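Local coordinates for protein tRNA (adenine(58)-N(1))-methyltransferase TrmI (PDB 2PWY) that catalyses the S-adenosyl-L-methionine-dependent methylation of N1 of adenosine 58 in tRNA and is required for cell growth at extreme temperatures, at residues His32-Val37 / Leu55-Ser60; Val100-Thr105 / Gly122-Tyr127; Leu110-Ala115 / Arg139-Phe144. All blocks are in the same frame, centred on the assembly; numbering follows the deposited sequence.

Contact 1 belongs to the small N-terminal domain and is only partly buried; contacts 2 and 3 lie in the core of the catalytic domain, where both touch S-adenosylhomocysteine. Between the centres of contacts 1 and 2 there are about 41 Å. Contacts 2 and 3 adjoin: helix 109-118, which supplies half of contact 3, connects the two strands of contact 2, and Glu102 OE1 of the one is probably hydrogen-bonded to Thr111 OG1 of the other, 2.7 Å away. The chemistry follows the setting. Contact 1 mixes a histidine, a carboxylate and aliphatic chains, contact 2 is a backbone ladder with a buried hydroxyl relay, and contact 3 is apolar helix packing.

Contact 1 (His32-Val37 / Leu55-Ser60); sequences HHKGSV and LGEELS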
loop_
_atom_site.group_PDB
_atom_site.type_symbol
_atom_site.label_atom_id
_atom_site.label_comp_id
_atom_site.label_asym_id
_atom_site.label_seq_id
_atom_site.Cartn_x
_atom_site.Cartn_y
_atom_site.Cartn_z
ATOM N N HIS A 32 -3.620 -3.370 38.722
ATOM C CA HIS A 32 -3.771 -4.268 37.583
ATOM C C HIS A 32 -4.528 -5.507 38.036
ATOM O O HIS A 32 -4.357 -5.949 39.177
ATOM C CB HIS A 32 -2.396 -4.650 37.028
ATOM C CG HIS A 32 -2.451 -5.377 35.725
ATOM N ND1 HIS A 32 -2.586 -6.748 35.645
ATOM C CD2 HIS A 32 -2.390 -4.929 34.450
ATOM C CE1 HIS A 32 -2.604 -7.111 34.375
ATOM N NE2 HIS A 32 -2.484 -6.026 33.629
ATOM N N HIS A 33 -5.344 -6.070 37.145
ATOM C CA HIS A 33 -6.279 -7.141 37.527
ATOM C C HIS A 33 -5.639 -8.424 38.088
ATOM O O HIS A 33 -6.251 -9.127 38.903
ATOM C CB HIS A 33 -7.301 -7.437 36.414
ATOM C CG HIS A 33 -6.756 -8.236 35.269
ATOM N ND1 HIS A 33 -5.932 -7.695 34.303
ATOM C CD2 HIS A 33 -6.950 -9.531 34.915
ATOM C CE1 HIS A 33 -5.627 -8.626 33.415
ATOM N NE2 HIS A 33 -6.232 -9.749 33.763
ATOM N N LYS A 34 -4.414 -8.721 37.672
ATOM C CA LYS A 34 -3.718 -9.893 38.213
ATOM C C LYS A 34 -2.666 -9.538 39.268
ATOM O O LYS A 34 -1.746 -10.311 39.529
ATOM C CB LYS A 34 -3.137 -10.760 37.093
ATOM C CG LYS A 34 -4.183 -11.641 36.393
ATOM C CD LYS A 34 -3.533 -12.863 35.759
ATOM C CE LYS A 34 -4.336 -13.419 34.591
ATOM N NZ LYS A 34 -5.570 -14.131 35.029
ATOM N N GLY A 35 -2.822 -8.378 39.897
ATOM C CA GLY A 35 -1.939 -8.013 40.995
ATOM C C GLY A 35 -1.388 -6.610 40.874
ATOM O O GLY A 35 -0.801 -6.244 39.843
ATOM N N SER A 36 -1.595 -5.825 41.930
ATOM C CA SER A 36 -1.026 -4.485 42.022
ATOM C C SER A 36 0.451 -4.553 42.396
ATOM O O SER A 36 0.889 -5.482 43.082
ATOM C CB SER A 36 -1.799 -3.645 43.033
ATOM O OG SER A 36 -3.114 -3.400 42.561
ATOM N N VAL A 37 1.216 -3.566 41.931
ATOM C CA VAL A 37 2.664 -3.560 42.109
ATOM C C VAL A 37 3.098 -2.182 42.601
ATOM O O VAL A 37 2.768 -1.183 41.961
ATOM C CB VAL A 37 3.402 -3.891 40.773
ATOM C CG1 VAL A 37 4.914 -3.867 40.964
ATOM C CG2 VAL A 37 2.962 -5.252 40.226
ATOM N N LEU A 55 -1.152 -15.625 38.753
ATOM C CA LEU A 55 -1.698 -16.473 37.685
ATOM C C LEU A 55 -0.924 -16.383 36.365
ATOM O O LEU A 55 -1.521 -16.243 35.286
ATOM C CB LEU A 55 -3.188 -16.168 37.492
ATOM C CG LEU A 55 -4.039 -16.377 38.756
ATOM C CD1 LEU A 55 -5.447 -15.844 38.569
ATOM C CD2 LEU A 55 -4.066 -17.848 39.166
ATOM N N GLY A 56 0.405 -16.457 36.459
ATOM C CA GLY A 56 1.281 -16.409 35.287
ATOM C C GLY A 56 1.501 -15.038 34.662
ATOM O O GLY A 56 2.247 -14.912 33.678
ATOM N N GLU A 57 0.859 -14.009 35.219
ATOM C CA GLU A 57 1.026 -12.643 34.726
ATOM C C GLU A 57 2.433 -12.129 35.006
ATOM O O GLU A 57 3.064 -12.485 36.005
ATOM C CB GLU A 57 -0.029 -11.706 35.319
ATOM C CG GLU A 57 -0.006 -10.256 34.823
ATOM C CD GLU A 57 -0.279 -10.122 33.333
ATOM O OE1 GLU A 57 -1.426 -9.776 32.962
ATOM O OE2 GLU A 57 0.651 -10.355 32.534
ATOM N N GLU A 58 2.907 -11.282 34.097
ATOM C CA GLU A 58 4.220 -10.701 34.181
ATOM C C GLU A 58 4.149 -9.341 33.504
ATOM O O GLU A 58 3.697 -9.226 32.358
ATOM C CB GLU A 58 5.229 -11.612 33.486
ATOM C CG GLU A 58 6.668 -11.172 33.606
ATOM C CD GLU A 58 7.619 -12.275 33.219
ATOM O OE1 GLU A 58 7.988 -12.373 32.027
ATOM O OE2 GLU A 58 7.992 -13.052 34.122
ATOM N N LEU A 59 4.569 -8.315 34.232
ATOM C CA LEU A 59 4.631 -6.964 33.699
ATOM C C LEU A 59 6.055 -6.678 33.255
ATOM O O LEU A 59 6.977 -6.671 34.076
ATOM C CB LEU A 59 4.197 -5.944 34.761
ATOM C CG LEU A 59 2.797 -6.182 35.346
ATOM C CD1 LEU A 59 2.537 -5.249 36.510
ATOM C CD2 LEU A 59 1.709 -6.033 34.270
ATOM N N SER A 60 6.243 -6.436 31.962
ATOM C CA SER A 60 7.574 -6.092 31.485
ATOM C C SER A 60 7.723 -4.589 31.637
ATOM O O SER A 60 6.789 -3.834 31.348
ATOM C CB SER A 60 7.783 -6.518 30.040
ATOM O OG SER A 60 6.813 -5.924 29.212
#
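The first torsions of His32 and Glu57 (chi1 -170° and -177°) both place CG opposite the backbone N, carrying imidazole and carboxylate into the interface between the two segments. Glu57 then bends at chi2, which puts its OE1 3.2 Å from His32 CE1. Ring and carboxylate planes stand 80° apart, and it is a ring carbon that meets the oxygen; His32 NE2 is hydrogen-bonded to Asp14 instead. The second oxygen, Glu57 OE2, accepts Glu58 N at 2.9 Å through its anti lone pair and also takes the backbone N of Arg15, so two backbone N-H groups grip this one oxygen and help hold the carboxylate's rotation.

Leu59 CD2 lies over the centre of one face of the His32 ring, 4.2 Å from the centroid, a CH-pi contact. The other methyl, Leu59 CD1, meets Val37 CG2 tip to tip at 3.7 Å. Lys34, inside the type I turn from His32 to Gly35, works through its carbon chain: its CB rests against Glu57 CB at 3.7 Å, and its CD against Leu55 CB at the same distance, crossing both side chains at about a right angle.

The contact ties the turn before strand 37-38 to the start of strand 58-62, in the domain that may help recognise tRNA. No conventional hydrogen bond spans the segments; what joins them is van der Waals and CH-pi contact plus the probably electrostatic approach of the ring carbon to the carboxylate oxygen. Asp14 secures His32 NE2 and Arg15 N helps secure Glu57 OE2, while Lys34 NZ, 6.4 Å from Glu57 OE1, can add at most a longer-range attraction.

Contact 2 (Val100-Thr105 / Gly122-Tyr127); sequences VLEAGT and GLVESY. With SAH (S-adenosyl-L-homocysteine), chain E.
Glu102 and Ser126 are paired across two parallel strands and put their side chains on the same face of the sheet, the glutamate running along the serine hydroxyl. Extended from CB onward (chi1 179°), Glu102 passes Ser126 OG first with CB and then with CG, each at 3.9 Å. Its CD comes to 3.5 Å from that oxygen. At the tip, Glu102 OE1 accepts the hydroxyl of Ser126 OG at 2.7 Å, met from above the carboxylate plane (38° out of it), and also has Thr111 as a partner, while OE2 packs on Leu110.

Ser126 OG in turn accepts Thr105 OG1 at 2.7 Å, so the buried hydroxyl is held on both sides in a relay from threonine to serine to carboxylate. Replacing Ser126 with an alanine removes the middle of this relay and is likely to leave the hydroxyl of Thr105 without the serine acceptor and Glu102 OE1 with one donor fewer.

The backbones pair in a parallel ladder, from Val100 N on Leu123 O to Tyr127 N on Glu102 O, both 2.8 Å. It closes with Thr105 N on Tyr127 O, where the donor stands above the carbonyl plane. Next to it, after a cis peptide bond, Gly104 CA approaches O4' of S-adenosylhomocysteine to 3.3 Å, where any CB would collide with the ligand.

This is the opening beta-alpha-beta unit of the Rossmann-like methyltransferase fold. Helix 109-118 packs over the Val100, Glu102, Val124 and Ser126 face; on the reverse, Leu101 and Tyr127 touch Leu162. Strand 167-173 flanks one edge of the pair and strand 150-154 the other.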
loop_
_atom_site.group_PDB
_atom_site.type_symbol
_atom_site.label_atom_id
_atom_site.label_comp_id
_atom_site.label_asym_id
_atom_site.label_seq_id
_atom_site.Cartn_x
_atom_site.Cartn_y
_atom_site.Cartn_z
ATOM N N VAL A 100 13.203 25.909 14.068
ATOM C CA VAL A 100 11.998 25.464 13.375
ATOM C C VAL A 100 10.749 26.091 13.989
ATOM O O VAL A 100 10.600 26.130 15.208
ATOM C CB VAL A 100 11.907 23.907 13.327
ATOM C CG1 VAL A 100 11.878 23.285 14.741
ATOM C CG2 VAL A 100 10.706 23.455 12.499
ATOM N N LEU A 101 9.869 26.573 13.117
ATOM C CA LEU A 101 8.604 27.171 13.528
ATOM C C LEU A 101 7.525 26.094 13.482
ATOM O O LEU A 101 7.441 25.338 12.507
ATOM C CB LEU A 101 8.243 28.307 12.570
ATOM C CG LEU A 101 7.018 29.163 12.899
ATOM C CD1 LEU A 101 7.213 29.965 14.187
ATOM C CD2 LEU A 101 6.717 30.086 11.684
ATOM N N GLU A 102 6.696 26.040 14.524
ATOM C CA GLU A 102 5.629 25.049 14.597
ATOM C C GLU A 102 4.293 25.650 14.992
ATOM O O GLU A 102 4.224 26.469 15.906
ATOM C CB GLU A 102 5.965 23.944 15.622
ATOM C CG GLU A 102 4.844 22.903 15.745
ATOM C CD GLU A 102 4.995 21.925 16.918
ATOM O OE1 GLU A 102 5.504 22.309 17.998
ATOM O OE2 GLU A 102 4.587 20.751 16.746
ATOM N N ALA A 103 3.231 25.219 14.318
ATOM C CA ALA A 103 1.863 25.434 14.821
ATOM C C ALA A 103 0.943 24.332 14.273
ATOM O O ALA A 103 1.154 23.877 13.149
ATOM C CB ALA A 103 1.348 26.823 14.413
ATOM N N GLY A 104 -0.043 23.866 15.055
ATOM C CA GLY A 104 -0.216 24.235 16.469
ATOM C C GLY A 104 0.463 23.232 17.393
ATOM O O GLY A 104 0.576 22.052 17.046
ATOM N N THR A 105 0.929 23.686 18.560
ATOM C CA THR A 105 1.590 22.781 19.516
ATOM C C THR A 105 0.746 21.528 19.777
ATOM O O THR A 105 1.278 20.413 19.843
ATOM C CB THR A 105 1.940 23.497 20.848
ATOM O OG1 THR A 105 2.453 24.805 20.562
ATOM C CG2 THR A 105 2.990 22.712 21.629
ATOM N N GLY A 122 19.601 24.174 19.103
ATOM C CA GLY A 122 18.539 24.574 18.187
ATOM C C GLY A 122 17.356 25.192 18.910
ATOM O O GLY A 122 17.421 25.484 20.116
ATOM N N LEU A 123 16.271 25.401 18.174
ATOM C CA LEU A 123 15.079 26.011 18.740
ATOM C C LEU A 123 13.836 25.512 18.037
ATOM O O LEU A 123 13.787 25.468 16.806
ATOM C CB LEU A 123 15.157 27.541 18.605
ATOM C CG LEU A 123 13.885 28.318 18.980
ATOM C CD1 LEU A 123 13.641 28.292 20.499
ATOM C CD2 LEU A 123 13.923 29.741 18.444
ATOM N N VAL A 124 12.834 25.145 18.831
ATOM C CA VAL A 124 11.482 24.917 18.325
ATOM C C VAL A 124 10.652 26.108 18.836
ATOM O O VAL A 124 10.478 26.293 20.041
ATOM C CB VAL A 124 10.885 23.561 18.832
ATOM C CG1 VAL A 124 9.465 23.331 18.252
ATOM C CG2 VAL A 124 11.809 22.387 18.495
ATOM N N GLU A 125 10.189 26.941 17.909
ATOM C CA GLU A 125 9.353 28.090 18.229
ATOM C C GLU A 125 7.922 27.653 17.964
ATOM O O GLU A 125 7.492 27.620 16.817
ATOM C CB GLU A 125 9.722 29.223 17.278
ATOM C CG GLU A 125 9.228 30.579 17.686
ATOM C CD GLU A 125 10.263 31.293 18.514
ATOM O OE1 GLU A 125 11.169 31.917 17.928
ATOM O OE2 GLU A 125 10.179 31.195 19.747
ATOM N N SER A 126 7.183 27.316 19.018
ATOM C CA SER A 126 5.907 26.636 18.851
ATOM C C SER A 126 4.723 27.495 19.278
ATOM O O SER A 126 4.751 28.103 20.353
ATOM C CB SER A 126 5.923 25.318 19.643
ATOM O OG SER A 126 4.813 24.509 19.305
ATOM N N TYR A 127 3.688 27.544 18.441
ATOM C CA TYR A 127 2.504 28.384 18.714
ATOM C C TYR A 127 1.266 27.546 18.895
ATOM O O TYR A 127 1.036 26.603 18.142
ATOM C CB TYR A 127 2.261 29.393 17.572
ATOM C CG TYR A 127 3.270 30.503 17.614
ATOM C CD1 TYR A 127 2.936 31.748 18.131
ATOM C CD2 TYR A 127 4.583 30.287 17.191
ATOM C CE1 TYR A 127 3.886 32.771 18.200
ATOM C CE2 TYR A 127 5.530 31.297 17.265
ATOM C CZ TYR A 127 5.176 32.526 17.776
ATOM O OH TYR A 127 6.124 33.521 17.853
HETATM N N SAH E . 1.012 18.160 16.016
HETATM C CA SAH E . 0.299 18.268 17.331
HETATM C CB SAH E . -1.212 18.237 17.137
HETATM C CG SAH E . -1.753 19.547 16.560
HETATM S SD SAH E . -3.565 19.537 16.605
HETATM C C SAH E . 0.768 17.138 18.228
HETATM O O SAH E . 1.519 16.260 17.775
HETATM O OXT SAH E . 0.424 17.096 19.414
HETATM C "C5'" SAH E . -3.781 21.195 15.908
HETATM C "C4'" SAH E . -3.606 22.292 16.963
HETATM O "O4'" SAH E . -3.394 23.526 16.308
HETATM C "C3'" SAH E . -4.810 22.508 17.889
HETATM O "O3'" SAH E . -4.349 22.447 19.236
HETATM C "C2'" SAH E . -5.332 23.899 17.528
HETATM O "O2'" SAH E . -5.804 24.634 18.634
HETATM C "C1'" SAH E . -4.087 24.564 16.997
HETATM N N9 SAH E . -4.241 25.622 15.985
HETATM C C8 SAH E . -5.024 25.585 14.866
HETATM N N7 SAH E . -4.797 26.725 14.174
HETATM C C5 SAH E . -3.853 27.460 14.802
HETATM C C6 SAH E . -3.259 28.696 14.518
HETATM N N6 SAH E . -3.591 29.392 13.420
HETATM N N1 SAH E . -2.303 29.178 15.403
HETATM C C2 SAH E . -1.957 28.473 16.531
HETATM N N3 SAH E . -2.561 27.261 16.803
HETATM C C4 SAH E . -3.489 26.767 15.949
#

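Contact 3 (Leu110-Ala115 / Arg139-Phe144); sequences LTLFLA and RNVRAF. With SAH (S-adenosyl-L-homocysteine), chain E.
Leu112 and Val141 make the close part of this helix-helix contact. A chi1 of -75° swings the Leu112 side chain across to the neighbouring helix, where CD2 lies 4.0 Å from both Val141 CA and Val141 CG1. At this point the two CA atoms are 6.4 Å apart, and the short helix axes, crossing at -43°, are 10.1 Å apart at closest approach.

These two residues are buried by the opposite helix far more than Thr111, Phe144 or Asn140, which join at the margins. Leu112 CD2 meets Phe144 CD2 obliquely at 4.2 Å, and Thr111 CG2 reaches Val141 CG2 at that same distance. Tyr69 stacks on the Phe144 ring, and Leu66 of helix 66-72 touches both Leu112 and Phe144. Farther round helix 131-144, Arg139 and Arg142 are exposed, well clear of residues 110-115.

Asn140 ND2 is satisfied outside the contact, by the carbonyls of Lys74 and Ser107. Near the start of its helix, Leu110 N donates to the carboxylate atom O of S-adenosylhomocysteine at 2.9 Å, with an N-H...O angle of 161°.

Both helices pack on strand 150-154 of the Rossmann-like sheet, Thr111 on Val150 and Val141 on Phe152. Their direct contact is hydrophobic, without a hydrogen bond, whereas the ligand's carboxylate is met by a backbone N-H near a helix start, where the helix dipole is likely to help hold its negative charge.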
loop_
_atom_site.group_PDB
_atom_site.type_symbol
_atom_site.label_atom_id
_atom_site.label_comp_id
_atom_site.label_asym_id
_atom_site.label_seq_id
_atom_site.Cartn_x
_atom_site.Cartn_y
_atom_site.Cartn_z
ATOM N N LEU A 110 4.396 16.163 17.913
ATOM C CA LEU A 110 5.331 16.634 16.882
ATOM C C LEU A 110 6.423 17.515 17.515
ATOM O O LEU A 110 7.590 17.438 17.133
ATOM C CB LEU A 110 4.576 17.369 15.765
ATOM C CG LEU A 110 5.444 17.867 14.601
ATOM C CD1 LEU A 110 6.295 16.745 14.021
ATOM C CD2 LEU A 110 4.600 18.591 13.521
ATOM N N THR A 111 6.043 18.325 18.506
ATOM C CA THR A 111 7.006 19.167 19.223
ATOM C C THR A 111 8.209 18.359 19.706
ATOM O O THR A 111 9.354 18.784 19.545
ATOM C CB THR A 111 6.367 19.895 20.424
ATOM O OG1 THR A 111 5.152 20.534 20.000
ATOM C CG2 THR A 111 7.350 20.939 20.977
ATOM N N LEU A 112 7.945 17.187 20.284
ATOM C CA LEU A 112 9.019 16.334 20.777
ATOM C C LEU A 112 9.950 15.847 19.666
ATOM O O LEU A 112 11.177 15.861 19.831
ATOM C CB LEU A 112 8.430 15.170 21.580
ATOM C CG LEU A 112 7.935 15.565 22.983
ATOM C CD1 LEU A 112 7.020 14.480 23.531
ATOM C CD2 LEU A 112 9.121 15.845 23.958
ATOM N N PHE A 113 9.373 15.453 18.530
ATOM C CA PHE A 113 10.167 15.028 17.371
ATOM C C PHE A 113 11.045 16.182 16.871
ATOM O O PHE A 113 12.254 16.018 16.625
ATOM C CB PHE A 113 9.258 14.513 16.248
ATOM C CG PHE A 113 8.914 13.056 16.390
ATOM C CD1 PHE A 113 7.900 12.648 17.252
ATOM C CD2 PHE A 113 9.636 12.092 15.678
ATOM C CE1 PHE A 113 7.590 11.272 17.405
ATOM C CE2 PHE A 113 9.335 10.727 15.820
ATOM C CZ PHE A 113 8.319 10.320 16.682
ATOM N N LEU A 114 10.439 17.358 16.751
ATOM C CA LEU A 114 11.164 18.565 16.318
ATOM C C LEU A 114 12.311 18.928 17.279
ATOM O O LEU A 114 13.426 19.282 16.854
ATOM C CB LEU A 114 10.186 19.748 16.173
ATOM C CG LEU A 114 9.051 19.621 15.135
ATOM C CD1 LEU A 114 8.147 20.860 15.229
ATOM C CD2 LEU A 114 9.573 19.411 13.717
ATOM N N ALA A 115 12.035 18.817 18.575
ATOM C CA ALA A 115 13.000 19.172 19.621
ATOM C C ALA A 115 14.221 18.244 19.631
ATOM O O ALA A 115 15.337 18.704 19.804
ATOM C CB ALA A 115 12.306 19.196 20.992
ATOM N N ARG A 139 2.928 20.068 29.564
ATOM C CA ARG A 139 3.113 18.942 30.499
ATOM C C ARG A 139 3.699 17.729 29.784
ATOM O O ARG A 139 4.638 17.089 30.284
ATOM C CB ARG A 139 1.802 18.556 31.205
ATOM C CG ARG A 139 1.410 19.496 32.353
ATOM C CD ARG A 139 0.241 18.945 33.197
ATOM N NE ARG A 139 -1.029 18.970 32.472
ATOM C CZ ARG A 139 -1.846 20.021 32.396
ATOM N NH1 ARG A 139 -1.546 21.163 33.006
ATOM N NH2 ARG A 139 -2.969 19.926 31.694
ATOM N N ASN A 140 3.146 17.421 28.610
ATOM C CA ASN A 140 3.578 16.244 27.855
ATOM C C ASN A 140 5.054 16.334 27.475
ATOM O O ASN A 140 5.801 15.362 27.627
ATOM C CB ASN A 140 2.713 16.053 26.608
ATOM C CG ASN A 140 1.331 15.492 26.927
ATOM O OD1 ASN A 140 1.074 15.003 28.032
ATOM N ND2 ASN A 140 0.441 15.549 25.951
ATOM N N VAL A 141 5.469 17.513 27.003
ATOM C CA VAL A 141 6.854 17.740 26.592
ATOM C C VAL A 141 7.784 17.655 27.807
ATOM O O VAL A 141 8.805 16.968 27.787
ATOM C CB VAL A 141 7.006 19.107 25.878
ATOM C CG1 VAL A 141 8.480 19.445 25.612
ATOM C CG2 VAL A 141 6.203 19.096 24.573
ATOM N N ARG A 142 7.408 18.353 28.872
ATOM C CA ARG A 142 8.298 18.465 30.017
ATOM C C ARG A 142 8.477 17.132 30.751
ATOM O O ARG A 142 9.547 16.872 31.312
ATOM C CB ARG A 142 7.859 19.615 30.923
ATOM C CG ARG A 142 8.121 20.957 30.229
ATOM C CD ARG A 142 7.243 22.108 30.710
ATOM N NE ARG A 142 7.581 23.324 29.965
ATOM C CZ ARG A 142 6.987 24.504 30.119
ATOM N NH1 ARG A 142 6.004 24.660 30.999
ATOM N NH2 ARG A 142 7.383 25.537 29.383
ATOM N N ALA A 143 7.456 16.275 30.690
ATOM C CA ALA A 143 7.483 14.967 31.352
ATOM C C ALA A 143 8.449 13.992 30.686
ATOM O O ALA A 143 8.853 12.989 31.293
ATOM C CB ALA A 143 6.076 14.366 31.396
ATOM N N PHE A 144 8.819 14.289 29.438
ATOM C CA PHE A 144 9.610 13.370 28.620
ATOM C C PHE A 144 10.973 13.940 28.232
ATOM O O PHE A 144 11.912 13.182 27.968
ATOM C CB PHE A 144 8.829 13.049 27.344
ATOM C CG PHE A 144 9.349 11.863 26.589
ATOM C CD1 PHE A 144 9.040 10.568 27.006
ATOM C CD2 PHE A 144 10.130 12.030 25.450
ATOM C CE1 PHE A 144 9.507 9.452 26.295
ATOM C CE2 PHE A 144 10.606 10.921 24.749
ATOM C CZ PHE A 144 10.283 9.633 25.170
HETATM N N SAH E . 1.012 18.160 16.016
HETATM C CA SAH E . 0.299 18.268 17.331
HETATM C CB SAH E . -1.212 18.237 17.137
HETATM C CG SAH E . -1.753 19.547 16.560
HETATM S SD SAH E . -3.565 19.537 16.605
HETATM C C SAH E . 0.768 17.138 18.228
HETATM O O SAH E . 1.519 16.260 17.775
HETATM O OXT SAH E . 0.424 17.096 19.414
HETATM C "C5'" SAH E . -3.781 21.195 15.908
HETATM C "C4'" SAH E . -3.606 22.292 16.963
HETATM O "O4'" SAH E . -3.394 23.526 16.308
HETATM C "C3'" SAH E . -4.810 22.508 17.889
HETATM O "O3'" SAH E . -4.349 22.447 19.236
HETATM C "C2'" SAH E . -5.332 23.899 17.528
HETATM O "O2'" SAH E . -5.804 24.634 18.634
HETATM C "C1'" SAH E . -4.087 24.564 16.997
HETATM N N9 SAH E . -4.241 25.622 15.985
HETATM C C8 SAH E . -5.024 25.585 14.866
HETATM N N7 SAH E . -4.797 26.725 14.174
HETATM C C5 SAH E . -3.853 27.460 14.802
HETATM C C6 SAH E . -3.259 28.696 14.518
HETATM N N6 SAH E . -3.591 29.392 13.420
HETATM N N1 SAH E . -2.303 29.178 15.403
HETATM C C2 SAH E . -1.957 28.473 16.531
HETATM N N3 SAH E . -2.561 27.261 16.803
HETATM C C4 SAH E . -3.489 26.767 15.949
#